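Local coordinates for protein aldehyde dehydrogenase 12 (Zea mays, PDB 6D97) that catalyses the NAD-dependent oxidation of L-glutamate gamma-semialdehyde to glutamate, the last step of proline catabolism in plants, at residues A[99-104]-A[530-535]; A[137-142]-A[365-370]; A[260-265]-A[284-289]; A[476-481]-A[486-491]. All blocks are in the same frame, centred on the assembly; numbering follows the deposited sequence.

Contact 1 and contact 4 lie about 43 Å apart between centres within one chain, yet they meet across the subunit interface: strand 526-533 of one copy runs parallel to strand 485-488 of its neighbour. Both are buried and apolar across their segments, and their polar groups reach into the second subunit. Contact 2 and contact 3 belong instead to the surroundings of NAD. Contact 2 is buried and joins two loops through prolines, a leucine and a bridging water, whereas contact 3 is only partly buried and sets two helix ends of the Rossmann fold side by side. Contacts 2, 3 and 4 all fall between the two segments that contact 1 brings together.

Contact 1 (A[99-104]-A[530-535]); sequences NPLKAP and IIYDVG
Leu101 and Ile530 meet through almost nothing but two methyl groups, tip to tip, while the backbones stay far apart: their CA atoms, the nearest pair of the two segments, are 11.0 Å from each other. Leu101 CD1 comes to 3.9 Å from Ile530 CD1. The hydroxyl of Tyr532 is the next neighbour, its OH lying 4.5 Å from Leu101 CD1, and Ile530 CG2 rests over one face of the tyrosine ring, offset toward the rim. What presents the leucine is a tightly folded turn. Asn99 OD1 accepts from Leu101 N at 2.9 Å, in the carbonyl plane, forming an Asx turn, and a type I beta turn is closed by the bond from Lys102 N to Asn99 O. The second subunit supplies Leu478, which packs on both Leu101 and Tyr532, and a strand that continues the sheet beyond residues 530-532. The side-chain amide of Asn99 is thus used by the turn through OD1 and, through ND2, by His95 O and by Gly479 O of the second subunit. What remains between the segments is dispersion alone, a contact without directional bonds whose surroundings are completed by assembly of the subunits.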
loop_
_atom_site.group_PDB
_atom_site.type_symbol
_atom_site.label_atom_id
_atom_site.label_comp_id
_atom_site.label_asym_id
_atom_site.label_seq_id
_atom_site.Cartn_x
_atom_site.Cartn_y
_atom_site.Cartn_z
ATOM N N ASN A 99 2.314 -19.290 9.368
ATOM C CA ASN A 99 2.926 -18.106 8.783
ATOM C C ASN A 99 2.523 -18.078 7.313
ATOM O O ASN A 99 1.848 -19.012 6.860
ATOM C CB ASN A 99 4.447 -18.115 8.986
ATOM C CG ASN A 99 5.115 -19.346 8.423
ATOM O OD1 ASN A 99 5.043 -19.611 7.223
ATOM N ND2 ASN A 99 5.819 -20.082 9.281
ATOM N N PRO A 100 2.881 -17.045 6.538
ATOM C CA PRO A 100 2.411 -16.990 5.143
ATOM C C PRO A 100 2.773 -18.200 4.295
ATOM O O PRO A 100 2.172 -18.374 3.228
ATOM C CB PRO A 100 3.075 -15.718 4.602
ATOM C CG PRO A 100 3.204 -14.847 5.776
ATOM C CD PRO A 100 3.516 -15.770 6.930
ATOM N N LEU A 101 3.718 -19.040 4.720
ATOM C CA LEU A 101 4.115 -20.206 3.941
ATOM C C LEU A 101 3.786 -21.536 4.604
ATOM O O LEU A 101 3.967 -22.583 3.971
ATOM C CB LEU A 101 5.624 -20.162 3.649
ATOM C CG LEU A 101 6.117 -19.009 2.776
ATOM C CD1 LEU A 101 7.604 -19.163 2.469
ATOM C CD2 LEU A 101 5.303 -18.913 1.496
ATOM N N LYS A 102 3.322 -21.532 5.852
ATOM C CA LYS A 102 3.112 -22.759 6.610
ATOM C C LYS A 102 1.716 -22.764 7.214
ATOM O O LYS A 102 1.311 -21.783 7.847
ATOM C CB LYS A 102 4.159 -22.909 7.715
ATOM C CG LYS A 102 4.010 -24.191 8.510
ATOM C CD LYS A 102 4.958 -24.223 9.688
ATOM C CE LYS A 102 4.555 -23.182 10.714
ATOM N NZ LYS A 102 5.316 -23.326 11.984
ATOM N N ALA A 103 1.002 -23.877 7.040
ATOM C CA ALA A 103 -0.375 -24.034 7.497
ATOM C C ALA A 103 -1.244 -22.810 7.192
ATOM O O ALA A 103 -1.942 -22.303 8.078
ATOM C CB ALA A 103 -0.411 -24.352 8.984
ATOM N N PRO A 104 -1.239 -22.317 5.947
ATOM C CA PRO A 104 -1.994 -21.087 5.646
ATOM C C PRO A 104 -3.485 -21.235 5.853
ATOM O O PRO A 104 -4.175 -20.223 6.026
ATOM C CB PRO A 104 -1.660 -20.816 4.174
ATOM C CG PRO A 104 -1.386 -22.162 3.620
ATOM C CD PRO A 104 -0.705 -22.934 4.719
ATOM N N ILE A 530 12.443 -12.754 2.006
ATOM C CA ILE A 530 12.812 -13.996 1.339
ATOM C C ILE A 530 13.124 -13.651 -0.108
ATOM O O ILE A 530 12.256 -13.149 -0.836
ATOM C CB ILE A 530 11.701 -15.053 1.433
ATOM C CG1 ILE A 530 11.478 -15.462 2.889
ATOM C CG2 ILE A 530 12.054 -16.275 0.599
ATOM C CD1 ILE A 530 10.280 -16.370 3.081
ATOM N N ILE A 531 14.363 -13.899 -0.518
ATOM C CA ILE A 531 14.856 -13.508 -1.831
ATOM C C ILE A 531 15.055 -14.775 -2.645
ATOM O O ILE A 531 15.952 -15.575 -2.352
ATOM C CB ILE A 531 16.162 -12.708 -1.740
ATOM C CG1 ILE A 531 15.991 -11.489 -0.830
ATOM C CG2 ILE A 531 16.631 -12.302 -3.126
ATOM C CD1 ILE A 531 16.476 -11.720 0.599
ATOM N N TYR A 532 14.226 -14.962 -3.664
ATOM C CA TYR A 532 14.411 -16.081 -4.572
ATOM C C TYR A 532 15.465 -15.740 -5.615
ATOM O O TYR A 532 15.554 -14.604 -6.088
ATOM C CB TYR A 532 13.092 -16.458 -5.246
ATOM C CG TYR A 532 12.065 -17.016 -4.285
ATOM C CD1 TYR A 532 12.134 -18.334 -3.853
ATOM C CD2 TYR A 532 11.028 -16.222 -3.811
ATOM C CE1 TYR A 532 11.197 -18.845 -2.973
ATOM C CE2 TYR A 532 10.088 -16.725 -2.932
ATOM C CZ TYR A 532 10.178 -18.035 -2.515
ATOM O OH TYR A 532 9.240 -18.534 -1.639
ATOM N N ASP A 533 16.284 -16.735 -5.945
ATOM C CA ASP A 533 17.368 -16.598 -6.908
ATOM C C ASP A 533 17.592 -17.964 -7.540
ATOM O O ASP A 533 18.557 -18.664 -7.214
ATOM C CB ASP A 533 18.639 -16.078 -6.234
ATOM C CG ASP A 533 19.467 -15.204 -7.151
ATOM O OD1 ASP A 533 19.226 -15.235 -8.377
ATOM O OD2 ASP A 533 20.348 -14.478 -6.646
ATOM N N VAL A 534 16.684 -18.358 -8.436
ATOM C CA VAL A 534 16.600 -19.747 -8.881
ATOM C C VAL A 534 17.436 -20.047 -10.113
ATOM O O VAL A 534 17.509 -21.214 -10.529
ATOM C CB VAL A 534 15.139 -20.126 -9.188
ATOM C CG1 VAL A 534 14.280 -19.997 -7.940
ATOM C CG2 VAL A 534 14.601 -19.243 -10.303
ATOM N N GLY A 535 18.050 -19.042 -10.722
ATOM C CA GLY A 535 18.760 -19.241 -11.957
ATOM C C GLY A 535 17.950 -18.769 -13.146
ATOM O O GLY A 535 16.910 -18.120 -12.997
#

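Contact 2 (A[137-142]-A[365-370]); sequences VSPKSY and PVLTVT
Pro365 opens the second segment by laying its ring against that of Pro139, the two crossing obliquely. The closest approach joins Pro365 CD to Pro139 CB at 3.8 Å, and Pro365 CG sits 4.0 Å from Pro139 CG. Beside the rings a water donates to both carbonyls, at 2.9 Å to Pro365 O and at 2.5 Å to Pro139 O; the second distance is short enough for the exact water position to be doubtful. Val366 turns its side chain away, packing on Met374 of helix 371-382. Leu367 comes back to the contact: with CG anti to the carbonyl carbon (chi1 -63°), it brings CD1 to 3.5 Å from Val137 O, at the end of helix 124-137, and to 4.2 Å from Pro139 CD. Its backbone N is held by Gln326 OE1, and its side chain also leans on Phe198. Thr368 touches NAD and shares Phe198 as a neighbour, after which Thr370 serves as the N-cap of helix 371-382, its OG1 bonded to Ala373 N. Segment 365-370 thus contributes Thr368 to the NAD pocket of this aldehyde dehydrogenase fold, and 137-142 packs behind it, with the Leu367 side chain about 7 Å from the cofactor.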
loop_
_atom_site.group_PDB
_atom_site.type_symbol
_atom_site.label_atom_id
_atom_site.label_comp_id
_atom_site.label_asym_id
_atom_site.label_seq_id
_atom_site.Cartn_x
_atom_site.Cartn_y
_atom_site.Cartn_z
ATOM N N VAL A 137 -17.603 -5.746 37.451
ATOM C CA VAL A 137 -16.201 -5.820 37.841
ATOM C C VAL A 137 -15.461 -4.513 37.581
ATOM O O VAL A 137 -14.595 -4.132 38.367
ATOM C CB VAL A 137 -15.506 -7.008 37.141
ATOM C CG1 VAL A 137 -16.076 -8.301 37.654
ATOM C CG2 VAL A 137 -15.674 -6.922 35.633
ATOM N N SER A 138 -15.772 -3.825 36.488
ATOM C CA SER A 138 -15.182 -2.528 36.162
ATOM C C SER A 138 -16.322 -1.524 36.058
ATOM O O SER A 138 -16.787 -1.217 34.952
ATOM C CB SER A 138 -14.361 -2.584 34.875
ATOM O OG SER A 138 -13.772 -1.328 34.593
ATOM N N PRO A 139 -16.783 -0.989 37.190
ATOM C CA PRO A 139 -18.039 -0.225 37.213
ATOM C C PRO A 139 -18.017 0.980 36.284
ATOM O O PRO A 139 -17.116 1.821 36.337
ATOM C CB PRO A 139 -18.164 0.194 38.684
ATOM C CG PRO A 139 -17.399 -0.860 39.423
ATOM C CD PRO A 139 -16.233 -1.184 38.541
ATOM N N LYS A 140 -19.028 1.039 35.423
ATOM C CA LYS A 140 -19.235 2.112 34.463
ATOM C C LYS A 140 -20.692 2.026 34.033
ATOM O O LYS A 140 -21.378 1.040 34.311
ATOM C CB LYS A 140 -18.284 1.986 33.272
ATOM C CG LYS A 140 -18.452 0.687 32.506
ATOM C CD LYS A 140 -17.490 0.596 31.333
ATOM C CE LYS A 140 -16.081 0.240 31.788
ATOM N NZ LYS A 140 -15.149 0.039 30.641
ATOM N N SER A 141 -21.165 3.069 33.356
ATOM C CA SER A 141 -22.558 3.084 32.933
ATOM C C SER A 141 -22.827 1.948 31.947
ATOM O O SER A 141 -21.914 1.398 31.324
ATOM C CB SER A 141 -22.920 4.428 32.302
ATOM O OG SER A 141 -22.415 4.531 30.983
ATOM N N TYR A 142 -24.108 1.592 31.819
ATOM C CA TYR A 142 -24.485 0.494 30.933
ATOM C C TYR A 142 -24.103 0.786 29.488
ATOM O O TYR A 142 -23.675 -0.115 28.759
ATOM C CB TYR A 142 -25.982 0.214 31.038
ATOM C CG TYR A 142 -26.450 -0.930 30.161
ATOM C CD1 TYR A 142 -26.285 -2.247 30.563
ATOM C CD2 TYR A 142 -27.051 -0.693 28.932
ATOM C CE1 TYR A 142 -26.708 -3.297 29.771
ATOM C CE2 TYR A 142 -27.479 -1.738 28.133
ATOM C CZ TYR A 142 -27.307 -3.035 28.556
ATOM O OH TYR A 142 -27.737 -4.067 27.755
ATOM N N PRO A 365 -17.131 3.879 41.631
ATOM C CA PRO A 365 -15.877 3.460 42.270
ATOM C C PRO A 365 -14.676 3.694 41.366
ATOM O O PRO A 365 -14.757 3.582 40.140
ATOM C CB PRO A 365 -16.095 1.963 42.531
ATOM C CG PRO A 365 -17.575 1.773 42.495
ATOM C CD PRO A 365 -18.094 2.772 41.514
ATOM N N VAL A 366 -13.557 4.045 41.995
ATOM C CA VAL A 366 -12.293 4.308 41.315
ATOM C C VAL A 366 -11.321 3.247 41.806
ATOM O O VAL A 366 -10.834 3.312 42.943
ATOM C CB VAL A 366 -11.770 5.720 41.586
ATOM C CG1 VAL A 366 -10.470 5.940 40.852
ATOM C CG2 VAL A 366 -12.809 6.749 41.172
ATOM N N LEU A 367 -11.028 2.269 40.950
ATOM C CA LEU A 367 -10.450 1.018 41.423
ATOM C C LEU A 367 -8.969 1.123 41.766
ATOM O O LEU A 367 -8.445 0.233 42.444
ATOM C CB LEU A 367 -10.666 -0.086 40.382
ATOM C CG LEU A 367 -12.111 -0.474 40.054
ATOM C CD1 LEU A 367 -12.182 -1.876 39.461
ATOM C CD2 LEU A 367 -12.995 -0.361 41.284
ATOM N N THR A 368 -8.276 2.180 41.332
ATOM C CA THR A 368 -6.842 2.268 41.576
ATOM C C THR A 368 -6.406 3.569 42.242
ATOM O O THR A 368 -5.199 3.783 42.406
ATOM C CB THR A 368 -6.051 2.078 40.274
ATOM O OG1 THR A 368 -6.433 3.079 39.324
ATOM C CG2 THR A 368 -6.305 0.698 39.696
ATOM N N VAL A 369 -7.334 4.445 42.631
ATOM C CA VAL A 369 -6.991 5.648 43.387
ATOM C C VAL A 369 -8.013 5.802 44.505
ATOM O O VAL A 369 -9.220 5.846 44.243
ATOM C CB VAL A 369 -6.968 6.921 42.519
ATOM C CG1 VAL A 369 -6.312 8.074 43.281
ATOM C CG2 VAL A 369 -6.250 6.674 41.208
ATOM N N THR A 370 -7.539 5.886 45.744
ATOM C CA THR A 370 -8.444 6.063 46.869
ATOM C C THR A 370 -8.969 7.497 46.918
ATOM O O THR A 370 -8.428 8.411 46.287
ATOM C CB THR A 370 -7.745 5.732 48.188
ATOM O OG1 THR A 370 -6.705 6.688 48.429
ATOM C CG2 THR A 370 -7.145 4.337 48.135
HETATM O O HOH W 1 -16.881 3.514 38.134
#

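Contact 3 (A[260-265]-A[284-289]); sequences KLLLEA and ADLKGR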
loop_
_atom_site.group_PDB
_atom_site.type_symbol
_atom_site.label_atom_id
_atom_site.label_comp_id
_atom_site.label_asym_id
_atom_site.label_seq_id
_atom_site.Cartn_x
_atom_site.Cartn_y
_atom_site.Cartn_z
ATOM N N LYS A 260 7.643 -13.238 36.720
ATOM C CA LYS A 260 8.489 -14.427 36.714
ATOM C C LYS A 260 8.240 -15.274 35.474
ATOM O O LYS A 260 9.184 -15.805 34.877
ATOM C CB LYS A 260 8.248 -15.263 37.970
ATOM C CG LYS A 260 8.523 -14.574 39.290
ATOM C CD LYS A 260 8.253 -15.559 40.419
ATOM C CE LYS A 260 7.709 -14.881 41.663
ATOM N NZ LYS A 260 8.739 -14.061 42.350
ATOM N N LEU A 261 6.973 -15.422 35.077
ATOM C CA LEU A 261 6.665 -16.222 33.897
ATOM C C LEU A 261 7.299 -15.626 32.647
ATOM O O LEU A 261 7.807 -16.358 31.790
ATOM C CB LEU A 261 5.152 -16.346 33.727
ATOM C CG LEU A 261 4.693 -17.011 32.430
ATOM C CD1 LEU A 261 5.234 -18.429 32.331
ATOM C CD2 LEU A 261 3.179 -17.005 32.340
ATOM N N LEU A 262 7.291 -14.294 32.536
ATOM C CA LEU A 262 7.890 -13.640 31.375
ATOM C C LEU A 262 9.387 -13.906 31.302
ATOM O O LEU A 262 9.931 -14.141 30.217
ATOM C CB LEU A 262 7.627 -12.135 31.420
ATOM C CG LEU A 262 6.181 -11.648 31.303
ATOM C CD1 LEU A 262 6.113 -10.131 31.462
ATOM C CD2 LEU A 262 5.576 -12.075 29.981
ATOM N N LEU A 263 10.070 -13.867 32.443
ATOM C CA LEU A 263 11.509 -14.092 32.452
ATOM C C LEU A 263 11.873 -15.567 32.367
ATOM O O LEU A 263 12.995 -15.891 31.965
ATOM C CB LEU A 263 12.116 -13.465 33.707
ATOM C CG LEU A 263 12.028 -11.938 33.711
ATOM C CD1 LEU A 263 12.412 -11.354 35.062
ATOM C CD2 LEU A 263 12.907 -11.366 32.608
ATOM N N GLU A 264 10.953 -16.462 32.723
ATOM C CA GLU A 264 11.221 -17.891 32.644
ATOM C C GLU A 264 10.806 -18.487 31.306
ATOM O O GLU A 264 11.494 -19.370 30.783
ATOM C CB GLU A 264 10.508 -18.623 33.784
ATOM C CG GLU A 264 11.176 -18.459 35.140
ATOM C CD GLU A 264 11.546 -19.789 35.761
ATOM O OE1 GLU A 264 10.791 -20.277 36.628
ATOM O OE2 GLU A 264 12.587 -20.357 35.367
ATOM N N ALA A 265 9.691 -18.023 30.739
ATOM C CA ALA A 265 9.231 -18.548 29.461
ATOM C C ALA A 265 9.886 -17.855 28.277
ATOM O O ALA A 265 9.897 -18.419 27.176
ATOM C CB ALA A 265 7.708 -18.424 29.355
ATOM N N ALA A 284 12.462 -2.989 30.670
ATOM C CA ALA A 284 13.836 -3.231 31.082
ATOM C C ALA A 284 14.087 -4.715 31.313
ATOM O O ALA A 284 15.105 -5.254 30.866
ATOM C CB ALA A 284 14.162 -2.427 32.343
ATOM N N ASP A 285 13.163 -5.391 32.004
ATOM C CA ASP A 285 13.332 -6.815 32.276
ATOM C C ASP A 285 13.405 -7.616 30.983
ATOM O O ASP A 285 14.275 -8.481 30.820
ATOM C CB ASP A 285 12.190 -7.325 33.153
ATOM C CG ASP A 285 12.281 -6.826 34.576
ATOM O OD1 ASP A 285 13.293 -6.173 34.913
ATOM O OD2 ASP A 285 11.339 -7.086 35.353
ATOM N N LEU A 286 12.498 -7.341 30.051
ATOM C CA LEU A 286 12.449 -8.031 28.771
ATOM C C LEU A 286 13.391 -7.425 27.744
ATOM O O LEU A 286 13.385 -7.861 26.587
ATOM C CB LEU A 286 11.011 -8.038 28.242
ATOM C CG LEU A 286 10.048 -8.903 29.067
ATOM C CD1 LEU A 286 8.597 -8.603 28.725
ATOM C CD2 LEU A 286 10.325 -10.383 28.857
ATOM N N LYS A 287 14.193 -6.436 28.151
ATOM C CA LYS A 287 15.198 -5.813 27.290
ATOM C C LYS A 287 14.574 -5.281 26.005
ATOM O O LYS A 287 15.156 -5.378 24.923
ATOM C CB LYS A 287 16.342 -6.781 26.985
ATOM C CG LYS A 287 17.119 -7.219 28.216
ATOM C CD LYS A 287 18.301 -8.087 27.835
ATOM C CE LYS A 287 19.283 -8.235 28.992
ATOM N NZ LYS A 287 18.724 -8.952 30.171
ATOM N N GLY A 288 13.367 -4.732 26.122
ATOM C CA GLY A 288 12.708 -4.082 25.013
ATOM C C GLY A 288 11.931 -4.986 24.087
ATOM O O GLY A 288 11.412 -4.503 23.072
ATOM N N ARG A 289 11.830 -6.278 24.395
ATOM C CA ARG A 289 11.019 -7.203 23.608
ATOM C C ARG A 289 9.540 -7.062 23.980
ATOM O O ARG A 289 8.867 -8.010 24.385
ATOM C CB ARG A 289 11.513 -8.629 23.808
ATOM C CG ARG A 289 12.790 -8.943 23.053
ATOM C CD ARG A 289 13.182 -10.400 23.221
ATOM N NE ARG A 289 14.128 -10.845 22.201
ATOM C CZ ARG A 289 13.779 -11.216 20.974
ATOM N NH1 ARG A 289 12.503 -11.184 20.617
ATOM N NH2 ARG A 289 14.706 -11.615 20.112
#
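Leu262 lays its side chain across that of Leu286 at about a right angle, CD1 to CD1 at 4.0 Å, with Leu286 CD2 lying 4.1 Å from Leu262 CB. The pair belongs to the Rossmann fold: helix 255-265 and helix 276-285 precede and follow strand 269-273 in successive beta-alpha-beta crossovers, and both leucines rest on Thr270 of that strand. Leu262 also packs on Ile195 and comes within about 4 Å of NAD, so this apolar layer borders the cofactor. A Schellman motif ends helix 276-285, Lys287 having a positive phi of 55°, and a type I' turn follows, closed by the bond from Arg289 N to Leu286 O. The turn lies near a neighbouring subunit, whose Arg510 NH1 bonds to Lys287 O. Asp285 meets the facing helix through its carbonyl O and CB; its carboxylate is engaged elsewhere, OD2 making a salt bridge with Lys281 and accepting from Asn259 ND2, a residue that binds NAD. Asp285 is therefore a second-shell partner that may help to orient this asparagine. On the exposed side, Leu263 keeps CG anti to its carbonyl carbon (chi1 -67°) and reaches over the helix end, its CD2 3.7 Å from Asp285 O and 4.1 Å from Asp285 CB.

Contact 4 (A[476-481]-A[486-491]); sequences DVLGRS and TYAGIR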
loop_
_atom_site.group_PDB
_atom_site.type_symbol
_atom_site.label_atom_id
_atom_site.label_comp_id
_atom_site.label_asym_id
_atom_site.label_seq_id
_atom_site.Cartn_x
_atom_site.Cartn_y
_atom_site.Cartn_z
ATOM N N ASP A 476 -0.887 24.320 12.971
ATOM C CA ASP A 476 0.189 24.798 13.833
ATOM C C ASP A 476 0.312 23.929 15.078
ATOM O O ASP A 476 1.412 23.493 15.438
ATOM C CB ASP A 476 -0.055 26.260 14.211
ATOM C CG ASP A 476 1.111 26.870 14.963
ATOM O OD1 ASP A 476 2.264 26.658 14.539
ATOM O OD2 ASP A 476 0.878 27.577 15.965
ATOM N N VAL A 477 -0.812 23.657 15.741
ATOM C CA VAL A 477 -0.791 22.829 16.943
ATOM C C VAL A 477 -0.404 21.395 16.604
ATOM O O VAL A 477 0.410 20.777 17.303
ATOM C CB VAL A 477 -2.153 22.896 17.655
ATOM C CG1 VAL A 477 -2.171 21.944 18.829
ATOM C CG2 VAL A 477 -2.426 24.314 18.121
ATOM N N LEU A 478 -0.973 20.843 15.528
ATOM C CA LEU A 478 -0.682 19.462 15.150
ATOM C C LEU A 478 0.786 19.289 14.789
ATOM O O LEU A 478 1.444 18.349 15.247
ATOM C CB LEU A 478 -1.570 19.036 13.981
ATOM C CG LEU A 478 -3.044 18.760 14.268
ATOM C CD1 LEU A 478 -3.849 18.803 12.981
ATOM C CD2 LEU A 478 -3.198 17.413 14.936
ATOM N N GLY A 479 1.317 20.194 13.964
ATOM C CA GLY A 479 2.711 20.107 13.568
ATOM C C GLY A 479 3.691 20.245 14.714
ATOM O O GLY A 479 4.849 19.834 14.580
ATOM N N ARG A 480 3.257 20.807 15.840
ATOM C CA ARG A 480 4.105 20.999 17.011
ATOM C C ARG A 480 3.564 20.228 18.212
ATOM O O ARG A 480 3.526 20.730 19.338
ATOM C CB ARG A 480 4.259 22.485 17.327
ATOM C CG ARG A 480 5.322 23.176 16.479
ATOM C CD ARG A 480 5.150 24.690 16.460
ATOM N NE ARG A 480 4.591 25.180 15.199
ATOM C CZ ARG A 480 5.311 25.474 14.118
ATOM N NH1 ARG A 480 6.629 25.323 14.133
ATOM N NH2 ARG A 480 4.716 25.919 13.019
ATOM N N SER A 481 3.140 18.987 17.974
ATOM C CA SER A 481 2.680 18.076 19.014
ATOM C C SER A 481 2.968 16.653 18.545
ATOM O O SER A 481 3.405 16.434 17.410
ATOM C CB SER A 481 1.198 18.295 19.332
ATOM O OG SER A 481 0.383 18.072 18.194
ATOM N N THR A 486 -4.685 11.873 18.119
ATOM C CA THR A 486 -5.078 13.264 18.272
ATOM C C THR A 486 -6.296 13.554 17.408
ATOM O O THR A 486 -6.302 13.250 16.211
ATOM C CB THR A 486 -3.928 14.195 17.890
ATOM O OG1 THR A 486 -2.797 13.920 18.727
ATOM C CG2 THR A 486 -4.346 15.644 18.067
ATOM N N TYR A 487 -7.320 14.145 18.017
ATOM C CA TYR A 487 -8.532 14.552 17.319
ATOM C C TYR A 487 -8.512 16.062 17.119
ATOM O O TYR A 487 -8.099 16.810 18.010
ATOM C CB TYR A 487 -9.784 14.138 18.095
ATOM C CG TYR A 487 -9.908 12.651 18.364
ATOM C CD1 TYR A 487 -9.127 12.031 19.333
ATOM C CD2 TYR A 487 -10.821 11.872 17.663
ATOM C CE1 TYR A 487 -9.243 10.681 19.593
ATOM C CE2 TYR A 487 -10.938 10.516 17.910
ATOM C CZ TYR A 487 -10.147 9.927 18.875
ATOM O OH TYR A 487 -10.269 8.579 19.127
ATOM N N ALA A 488 -8.960 16.510 15.947
ATOM C CA ALA A 488 -8.883 17.919 15.578
ATOM C C ALA A 488 -10.175 18.339 14.895
ATOM O O ALA A 488 -10.627 17.679 13.956
ATOM C CB ALA A 488 -7.688 18.188 14.656
ATOM N N GLY A 489 -10.748 19.446 15.354
ATOM C CA GLY A 489 -12.022 19.910 14.847
ATOM C C GLY A 489 -12.881 20.387 15.995
ATOM O O GLY A 489 -12.537 20.150 17.156
ATOM N N ILE A 490 -13.991 21.067 15.703
ATOM C CA ILE A 490 -14.839 21.557 16.784
ATOM C C ILE A 490 -15.486 20.406 17.544
ATOM O O ILE A 490 -15.882 20.578 18.702
ATOM C CB ILE A 490 -15.897 22.538 16.244
ATOM C CG1 ILE A 490 -16.326 23.515 17.341
ATOM C CG2 ILE A 490 -17.105 21.792 15.696
ATOM C CD1 ILE A 490 -15.190 24.390 17.864
ATOM N N ARG A 491 -15.590 19.226 16.928
ATOM C CA ARG A 491 -16.134 18.042 17.579
ATOM C C ARG A 491 -15.043 17.132 18.128
ATOM O O ARG A 491 -15.307 15.956 18.405
ATOM C CB ARG A 491 -17.030 17.272 16.605
ATOM C CG ARG A 491 -18.235 18.070 16.122
ATOM C CD ARG A 491 -19.082 17.283 15.133
ATOM N NE ARG A 491 -19.729 16.126 15.745
ATOM C CZ ARG A 491 -20.584 15.330 15.111
ATOM N NH1 ARG A 491 -20.897 15.564 13.843
ATOM N NH2 ARG A 491 -21.125 14.300 15.747
#
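Thr486 OG1 has two partners, Asn483 O in its own chain and Arg528 NH2 of the second subunit. The same arginine reaches Ser481 OG and, through NH1, Leu478 O, so one guanidinium group ties together the end of helix 471-479 and the start of the strand segment. With its hydroxyl so engaged, Thr486 offers its methyl to the helix. CG2 stands anti to the backbone N (chi1 -59° for OG1) and meets Leu478 CD2 at 3.8 Å, the two side chains running alongside one another and pointing opposite ways. The other leucine branch covers the next inward-facing residue, Leu478 CD1 lying 4.2 Å from Ala488 CB, while Tyr487 between them points away from the helix. Leu478 thus spreads its two methyls along one face of the strand, and Ile466 of strand 463-467 continues this apolar layer. Just past the helix end, Arg480 folds back to Asp476, but their salt bridge is doubtful, since it holds for one of two deposited conformers of the arginine. Helix 471-479 packed on the strand that follows it is characteristic of a beta-alpha-beta crossover, here joining parallel strands 463-467 and 485-488 at the sheet edge within the chain.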